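Local atomic coordinates of transcriptional regulator, TetR family (Thermus thermophilus, PDB entry 3VPR), a protein that probably binds regulatory DNA through a helix-turn-helix motif and acts as a TetR-family transcriptional repressor. Residues A[120-132]-A[142-154]. Sequence-based numbering, arbitrary orientation.
Sequences DRHEENLRAILRR and VDVALAGRAVLSM
Arg127 lays its guanidinium over the methyl of Ala145, with CZ 3.7 Å from Ala145 CB, while its own CB rests on Val144 CG1. The side chain gets there by running extended from CG to NE, after CG has turned anti to the carbonyl carbon (chi1 -66°). Its NH2 donates a weak hydrogen bond, part of a salt bridge, to Glu123 OE2 (3.4 Å), one turn earlier in the same helix. Glu123 also reaches over one face of the Arg149 guanidinium, toward its rim, the two planes 75° apart. Arg149 NH2 lies 2.9 Å from Glu123 OE2, but the oxygen sits well out of the guanidinium plane, so attraction of charge rather than a directed N-H joins the pair. One carboxylate thus holds two arginines together in a salt-bridge network. With the guanidinium gone, as in an alanine here, Glu123 is likely to keep only Arg149 from this network, and the Ala145 methyl would lose the flat group above it.

The contact is a worked example of charge layered over an apolar seam. The helices come nearest at Arg127 and Gly148, their CA atoms 5.7 Å apart. Here Leu130 CD1 comes within 3.5 Å of Gly148 N, and Leu126 CD2 within 3.4 Å of Gly148 O. The segment axes approach to 9.1 Å, crossing at 120°. Further along, Leu152 spreads its methyls, CD1 against Glu123 CB and CD2 obliquely toward the ring of His122, which is hydrogen-bonded to His86.

Within the all-helical C-terminal domain, helix 75-92 adds Leu79 and Phe82 against Leu126 and Met83 against Val151, whereas Arg149 reaches the dimer interface in a cation-pi contact with Trp161 of the second subunit.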
loop_
_atom_site.group_PDB
_atom_site.type_symbol
_atom_site.label_atom_id
_atom_site.label_comp_id
_atom_site.label_asym_id
_atom_site.label_seq_id
_atom_site.Cartn_x
_atom_site.Cartn_y
_atom_site.Cartn_z
ATOM N N ASP A 120 -2.491 14.719 3.424
ATOM C CA ASP A 120 -2.024 15.613 2.371
ATOM C C ASP A 120 -0.919 16.537 2.891
ATOM O O ASP A 120 0.070 16.777 2.197
ATOM C CB ASP A 120 -3.179 16.452 1.799
ATOM C CG ASP A 120 -4.059 15.661 0.829
ATOM O OD1 ASP A 120 -3.680 14.524 0.469
ATOM O OD2 ASP A 120 -5.125 16.172 0.418
ATOM N N ARG A 121 -1.079 17.032 4.118
ATOM C CA ARG A 121 -0.097 17.933 4.728
ATOM C C ARG A 121 1.262 17.257 4.840
ATOM O O ARG A 121 2.309 17.871 4.599
ATOM C CB ARG A 121 -0.583 18.364 6.114
ATOM C CG ARG A 121 0.258 19.421 6.819
ATOM C CD ARG A 121 -0.485 19.896 8.082
ATOM N NE ARG A 121 0.231 20.926 8.835
ATOM C CZ ARG A 121 0.457 22.161 8.395
ATOM N NH1 ARG A 121 0.024 22.540 7.198
ATOM N NH2 ARG A 121 1.123 23.019 9.155
ATOM N N HIS A 122 1.237 15.982 5.212
ATOM C CA HIS A 122 2.452 15.196 5.355
ATOM C C HIS A 122 3.144 15.046 3.990
ATOM O O HIS A 122 4.363 15.180 3.881
ATOM C CB HIS A 122 2.101 13.815 5.919
ATOM C CG HIS A 122 3.287 13.018 6.363
ATOM N ND1 HIS A 122 4.179 13.476 7.311
ATOM C CD2 HIS A 122 3.698 11.771 6.030
ATOM C CE1 HIS A 122 5.085 12.543 7.546
ATOM N NE2 HIS A 122 4.815 11.497 6.783
ATOM N N GLU A 123 2.354 14.763 2.956
ATOM C CA GLU A 123 2.877 14.592 1.606
ATOM C C GLU A 123 3.449 15.917 1.103
ATOM O O GLU A 123 4.464 15.949 0.401
ATOM C CB GLU A 123 1.764 14.087 0.675
ATOM C CG GLU A 123 2.147 14.031 -0.797
ATOM C CD GLU A 123 1.338 13.006 -1.574
ATOM O OE1 GLU A 123 0.142 12.819 -1.265
ATOM O OE2 GLU A 123 1.894 12.388 -2.503
ATOM N N GLU A 124 2.803 17.015 1.481
ATOM C CA GLU A 124 3.260 18.345 1.079
ATOM C C GLU A 124 4.582 18.720 1.762
ATOM O O GLU A 124 5.415 19.401 1.168
ATOM C CB GLU A 124 2.181 19.390 1.383
ATOM C CG GLU A 124 2.540 20.802 0.937
ATOM C CD GLU A 124 2.995 20.866 -0.516
ATOM O OE1 GLU A 124 2.243 20.392 -1.402
ATOM O OE2 GLU A 124 4.107 21.394 -0.769
ATOM N N ASN A 125 4.787 18.272 2.999
ATOM C CA ASN A 125 6.044 18.575 3.687
ATOM C C ASN A 125 7.186 17.805 3.020
ATOM O O ASN A 125 8.323 18.293 2.934
ATOM C CB ASN A 125 5.980 18.194 5.169
ATOM C CG ASN A 125 5.123 19.148 5.985
ATOM O OD1 ASN A 125 5.093 20.346 5.714
ATOM N ND2 ASN A 125 4.434 18.623 7.002
ATOM N N LEU A 126 6.887 16.596 2.540
ATOM C CA LEU A 126 7.911 15.797 1.885
ATOM C C LEU A 126 8.275 16.477 0.573
ATOM O O LEU A 126 9.448 16.594 0.227
ATOM C CB LEU A 126 7.406 14.369 1.620
ATOM C CG LEU A 126 8.364 13.430 0.872
ATOM C CD1 LEU A 126 9.697 13.374 1.587
ATOM C CD2 LEU A 126 7.739 12.022 0.768
ATOM N N ARG A 127 7.256 16.927 -0.150
ATOM C CA ARG A 127 7.464 17.606 -1.416
ATOM C C ARG A 127 8.322 18.845 -1.227
ATOM O O ARG A 127 9.194 19.136 -2.055
ATOM C CB ARG A 127 6.123 17.993 -2.040
ATOM C CG ARG A 127 5.274 16.795 -2.443
ATOM C CD ARG A 127 4.084 17.214 -3.295
ATOM N NE ARG A 127 3.233 16.073 -3.622
ATOM C CZ ARG A 127 2.099 16.154 -4.312
ATOM N NH1 ARG A 127 1.673 17.327 -4.756
ATOM N NH2 ARG A 127 1.385 15.060 -4.556
ATOM N N ALA A 128 8.079 19.572 -0.139
ATOM C CA ALA A 128 8.859 20.778 0.145
ATOM C C ALA A 128 10.333 20.426 0.318
ATOM O O ALA A 128 11.199 21.164 -0.139
ATOM C CB ALA A 128 8.333 21.486 1.408
ATOM N N ILE A 129 10.621 19.309 0.984
ATOM C CA ILE A 129 12.013 18.888 1.171
ATOM C C ILE A 129 12.642 18.529 -0.183
ATOM O O ILE A 129 13.761 18.928 -0.487
ATOM C CB ILE A 129 12.121 17.659 2.093
ATOM C CG1 ILE A 129 11.688 18.024 3.511
ATOM C CG2 ILE A 129 13.541 17.125 2.097
ATOM C CD1 ILE A 129 11.702 16.843 4.473
ATOM N N LEU A 130 11.913 17.780 -0.998
ATOM C CA LEU A 130 12.411 17.384 -2.311
ATOM C C LEU A 130 12.580 18.597 -3.217
ATOM O O LEU A 130 13.599 18.737 -3.893
ATOM C CB LEU A 130 11.449 16.382 -2.963
ATOM C CG LEU A 130 11.289 15.066 -2.198
ATOM C CD1 LEU A 130 10.156 14.234 -2.804
ATOM C CD2 LEU A 130 12.609 14.307 -2.225
ATOM N N ARG A 131 11.582 19.478 -3.222
ATOM C CA ARG A 131 11.641 20.670 -4.058
ATOM C C ARG A 131 12.850 21.542 -3.703
ATOM O O ARG A 131 13.514 22.091 -4.598
ATOM C CB ARG A 131 10.342 21.477 -3.935
ATOM C CG ARG A 131 10.384 22.815 -4.649
ATOM C CD ARG A 131 8.998 23.413 -4.839
ATOM N NE ARG A 131 8.106 23.123 -3.722
ATOM C CZ ARG A 131 7.160 22.189 -3.747
ATOM N NH1 ARG A 131 6.972 21.457 -4.836
ATOM N NH2 ARG A 131 6.419 21.970 -2.675
ATOM N N ARG A 132 13.139 21.674 -2.409
ATOM C CA ARG A 132 14.291 22.473 -1.995
ATOM C C ARG A 132 15.554 21.822 -2.538
ATOM O O ARG A 132 16.474 22.506 -2.986
ATOM C CB ARG A 132 14.385 22.557 -0.473
ATOM C CG ARG A 132 13.354 23.467 0.183
ATOM C CD ARG A 132 13.358 23.246 1.697
ATOM N NE ARG A 132 14.718 23.038 2.201
ATOM C CZ ARG A 132 15.011 22.520 3.392
ATOM N NH1 ARG A 132 14.044 22.151 4.227
ATOM N NH2 ARG A 132 16.280 22.351 3.742
ATOM N N VAL A 142 13.612 16.296 -10.904
ATOM C CA VAL A 142 12.703 15.159 -10.894
ATOM C C VAL A 142 11.297 15.647 -10.606
ATOM O O VAL A 142 11.112 16.717 -10.030
ATOM C CB VAL A 142 13.095 14.132 -9.809
ATOM C CG1 VAL A 142 14.433 13.527 -10.127
ATOM C CG2 VAL A 142 13.123 14.809 -8.438
ATOM N N ASP A 143 10.301 14.879 -11.024
ATOM C CA ASP A 143 8.922 15.261 -10.750
ATOM C C ASP A 143 8.774 15.137 -9.239
ATOM O O ASP A 143 8.834 14.030 -8.697
ATOM C CB ASP A 143 7.949 14.309 -11.444
ATOM C CG ASP A 143 6.502 14.702 -11.231
ATOM O OD1 ASP A 143 6.064 14.767 -10.067
ATOM O OD2 ASP A 143 5.800 14.945 -12.229
ATOM N N VAL A 144 8.597 16.274 -8.568
ATOM C CA VAL A 144 8.473 16.313 -7.111
ATOM C C VAL A 144 7.286 15.507 -6.553
ATOM O O VAL A 144 7.418 14.822 -5.536
ATOM C CB VAL A 144 8.361 17.783 -6.616
ATOM C CG1 VAL A 144 8.066 17.819 -5.127
ATOM C CG2 VAL A 144 9.659 18.534 -6.908
ATOM N N ALA A 145 6.130 15.593 -7.208
ATOM C CA ALA A 145 4.958 14.866 -6.734
ATOM C C ALA A 145 5.222 13.371 -6.857
ATOM O O ALA A 145 4.920 12.604 -5.946
ATOM C CB ALA A 145 3.700 15.262 -7.541
ATOM N N LEU A 146 5.808 12.967 -7.980
ATOM C CA LEU A 146 6.102 11.551 -8.218
ATOM C C LEU A 146 7.164 11.023 -7.255
ATOM O O LEU A 146 7.030 9.932 -6.704
ATOM C CB LEU A 146 6.563 11.338 -9.664
ATOM C CG LEU A 146 6.921 9.891 -10.015
ATOM C CD1 LEU A 146 5.800 9.273 -10.839
ATOM C CD2 LEU A 146 8.237 9.849 -10.784
ATOM N N ALA A 147 8.224 11.796 -7.050
ATOM C CA ALA A 147 9.282 11.371 -6.138
ATOM C C ALA A 147 8.707 11.251 -4.730
ATOM O O ALA A 147 9.044 10.319 -3.982
ATOM C CB ALA A 147 10.437 12.380 -6.153
ATOM N N GLY A 148 7.840 12.197 -4.372
ATOM C CA GLY A 148 7.231 12.161 -3.055
ATOM C C GLY A 148 6.333 10.950 -2.905
ATOM O O GLY A 148 6.259 10.326 -1.843
ATOM N N ARG A 149 5.645 10.606 -3.987
ATOM C CA ARG A 149 4.745 9.467 -3.964
ATOM C C ARG A 149 5.568 8.175 -3.888
ATOM O O ARG A 149 5.171 7.202 -3.247
ATOM C CB ARG A 149 3.862 9.486 -5.219
ATOM C CG ARG A 149 2.789 8.413 -5.257
ATOM C CD ARG A 149 1.705 8.691 -4.236
ATOM N NE ARG A 149 1.065 9.980 -4.480
ATOM C CZ ARG A 149 0.062 10.464 -3.756
ATOM N NH1 ARG A 149 -0.418 9.763 -2.738
ATOM N NH2 ARG A 149 -0.461 11.649 -4.050
ATOM N N ALA A 150 6.729 8.175 -4.527
ATOM C CA ALA A 150 7.589 6.995 -4.513
ATOM C C ALA A 150 8.028 6.708 -3.078
ATOM O O ALA A 150 7.942 5.575 -2.602
ATOM C CB ALA A 150 8.799 7.222 -5.392
ATOM N N VAL A 151 8.493 7.744 -2.391
ATOM C CA VAL A 151 8.934 7.604 -1.011
ATOM C C VAL A 151 7.800 7.172 -0.063
ATOM O O VAL A 151 7.961 6.231 0.721
ATOM C CB VAL A 151 9.542 8.934 -0.494
ATOM C CG1 VAL A 151 9.973 8.788 0.954
ATOM C CG2 VAL A 151 10.715 9.325 -1.359
ATOM N N LEU A 152 6.662 7.857 -0.130
ATOM C CA LEU A 152 5.540 7.524 0.739
ATOM C C LEU A 152 5.102 6.084 0.471
ATOM O O LEU A 152 4.730 5.354 1.398
ATOM C CB LEU A 152 4.382 8.511 0.524
ATOM C CG LEU A 152 4.569 9.917 1.138
ATOM C CD1 LEU A 152 3.467 10.859 0.663
ATOM C CD2 LEU A 152 4.553 9.824 2.667
ATOM N N SER A 153 5.168 5.664 -0.792
ATOM C CA SER A 153 4.796 4.294 -1.126
ATOM C C SER A 153 5.715 3.321 -0.391
ATOM O O SER A 153 5.260 2.322 0.161
ATOM C CB SER A 153 4.886 4.053 -2.641
ATOM O OG SER A 153 3.951 4.865 -3.338
HETATM N N MSE A 154 7.013 3.603 -0.372
HETATM C CA MSE A 154 7.925 2.697 0.317
HETATM C C MSE A 154 7.596 2.633 1.813
HETATM O O MSE A 154 7.505 1.550 2.397
HETATM C CB MSE A 154 9.381 3.137 0.116
HETATM C CG MSE A 154 9.880 3.030 -1.322
HETATM SE SE MSE A 154 11.649 3.801 -1.572
HETATM C CE MSE A 154 11.175 5.550 -2.172
#